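Local coordinates for protection of telomeres protein 1 (Schizosaccharomyces pombe, PDB 5USB) that binds single-stranded telomeric DNA, protects the 3' overhang of chromosome ends and regulates telomerase and telomere length, at residues A[78-83]-A[118-123]. The protein carries 1 engineered substitution. Sequence-based numbering, arbitrary orientation.
Sequences RNYIKE and IEKVDS
Lys120 CE lies over one face of the Tyr80 ring, 3.7 Å above its plane and offset toward the rim. This is a CH-pi contact. The ammonium group adds an off-centre cation-pi contact, with Lys120 NZ 4.4 Å from the ring centroid. A water sits at the ring edge, in plane, 2.7 Å from Tyr80 OH. The same water donates to Glu119 OE1 and accepts from Lys120 N, so it ties the phenol to strand 117-121. Lys120 CG is anti to the backbone N (chi1 -164°), and a bend at chi3 (-77°) brings CE over the ring and the ammonium group beside Tyr80 O. There Lys120 NZ donates to Tyr80 O at 2.8 Å, from above the carbonyl plane. Lys120 CE also meets Ile81 CD1 at 3.9 Å. Ile81 is buried against Val21, Leu33 and Val87. Asp85 completes the grip with a salt bridge to Lys120 NZ. A methionine in place of Lys120 would probably leave Tyr80 O without this donor and Asp85 without its charged partner. The contact joins the loop after helix 72-77 to strand 117-121 of the OB-fold, single-stranded-DNA-binding domain that this chain represents. One ammonium group thus serves a carbonyl, a carboxylate and an aromatic face, which probably favours its charged form.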
# COMPACT_ATOMS: atom_id res chain seq x y z
N ARG A 78 0.63 11.51 7.55
CA ARG A 78 0.58 12.44 6.41
C ARG A 78 1.86 13.26 6.26
O ARG A 78 2.17 13.70 5.14
CB ARG A 78 -0.62 13.38 6.55
CG ARG A 78 -0.54 14.48 7.65
CD ARG A 78 -1.52 15.61 7.28
NE ARG A 78 -2.59 15.00 6.51
CZ ARG A 78 -3.27 15.55 5.51
NH1 ARG A 78 -3.09 16.81 5.08
NH2 ARG A 78 -4.15 14.77 4.94
N ASN A 79 2.57 13.51 7.34
CA ASN A 79 3.83 14.25 7.26
C ASN A 79 4.98 13.39 7.76
O ASN A 79 5.97 13.91 8.31
CB ASN A 79 3.73 15.55 8.03
CG ASN A 79 4.65 16.61 7.48
OD1 ASN A 79 5.32 16.39 6.47
ND2 ASN A 79 4.70 17.76 8.16
N TYR A 80 4.85 12.08 7.60
CA TYR A 80 5.79 11.12 8.13
C TYR A 80 6.19 10.06 7.10
O TYR A 80 7.38 9.93 6.80
CB TYR A 80 5.18 10.48 9.39
CG TYR A 80 5.99 9.41 10.01
CD1 TYR A 80 7.36 9.57 10.24
CD2 TYR A 80 5.40 8.24 10.42
CE1 TYR A 80 8.11 8.56 10.82
CE2 TYR A 80 6.16 7.24 11.00
CZ TYR A 80 7.49 7.42 11.22
OH TYR A 80 8.21 6.42 11.81
N ILE A 81 5.22 9.30 6.57
CA ILE A 81 5.51 8.30 5.54
C ILE A 81 5.76 9.02 4.22
O ILE A 81 4.95 9.83 3.77
CB ILE A 81 4.35 7.30 5.40
CG1 ILE A 81 4.04 6.63 6.70
CG2 ILE A 81 4.66 6.26 4.30
CD1 ILE A 81 5.17 5.80 7.26
N LYS A 82 6.88 8.70 3.59
CA LYS A 82 7.33 9.40 2.39
C LYS A 82 7.51 8.40 1.26
O LYS A 82 7.74 7.21 1.48
CB LYS A 82 8.68 10.12 2.55
CG LYS A 82 8.82 11.09 3.74
CD LYS A 82 7.85 12.22 3.66
CE LYS A 82 7.91 13.09 4.92
NZ LYS A 82 6.79 14.07 4.94
N GLU A 83 7.45 8.91 0.04
CA GLU A 83 7.77 8.10 -1.12
C GLU A 83 9.16 7.49 -0.98
O GLU A 83 10.12 8.18 -0.62
CB GLU A 83 7.67 8.98 -2.38
CG GLU A 83 6.23 9.41 -2.59
CD GLU A 83 5.96 10.28 -3.80
OE1 GLU A 83 4.75 10.57 -4.05
OE2 GLU A 83 6.92 10.66 -4.50
N ILE A 118 0.20 0.80 10.87
CA ILE A 118 1.11 1.00 9.80
C ILE A 118 2.31 1.68 10.41
O ILE A 118 2.16 2.59 11.16
CB ILE A 118 0.57 1.85 8.66
CG1 ILE A 118 1.72 2.25 7.74
CG2 ILE A 118 -0.12 3.07 9.17
CD1 ILE A 118 1.24 2.84 6.44
N GLU A 119 3.47 1.15 10.13
CA GLU A 119 4.67 1.73 10.63
C GLU A 119 5.77 1.67 9.56
O GLU A 119 5.75 0.88 8.68
CB GLU A 119 5.16 1.04 11.91
CG GLU A 119 4.24 1.17 13.13
CD GLU A 119 4.24 2.56 13.81
OE1 GLU A 119 4.82 3.46 13.26
OE2 GLU A 119 3.65 2.72 14.90
N LYS A 120 6.72 2.57 9.69
CA LYS A 120 7.83 2.60 8.79
C LYS A 120 8.80 1.46 9.17
O LYS A 120 8.97 1.19 10.31
CB LYS A 120 8.49 3.98 8.93
CG LYS A 120 9.45 4.41 7.84
CD LYS A 120 9.93 5.85 8.04
CE LYS A 120 8.93 6.91 7.64
NZ LYS A 120 9.57 8.22 7.29
N VAL A 121 9.40 0.82 8.18
CA VAL A 121 10.36 -0.23 8.38
C VAL A 121 11.73 0.34 7.98
O VAL A 121 11.86 0.88 6.95
CB VAL A 121 10.06 -1.46 7.50
CG1 VAL A 121 11.09 -2.54 7.71
CG2 VAL A 121 8.72 -2.03 7.83
N ASP A 122 12.73 0.17 8.81
CA ASP A 122 14.05 0.65 8.49
C ASP A 122 14.51 -0.05 7.27
O ASP A 122 14.42 -1.22 7.20
CB ASP A 122 14.99 0.35 9.65
CG ASP A 122 16.44 0.43 9.28
OD1 ASP A 122 16.89 1.41 8.66
OD2 ASP A 122 17.15 -0.49 9.66
N SER A 123 15.08 0.68 6.33
CA SER A 123 15.47 0.06 5.07
C SER A 123 16.41 -1.14 5.08
O SER A 123 16.51 -1.78 4.10
CB SER A 123 15.93 1.08 4.03
OG SER A 123 16.98 1.91 4.48
O HOH W 1 7.03 4.05 12.12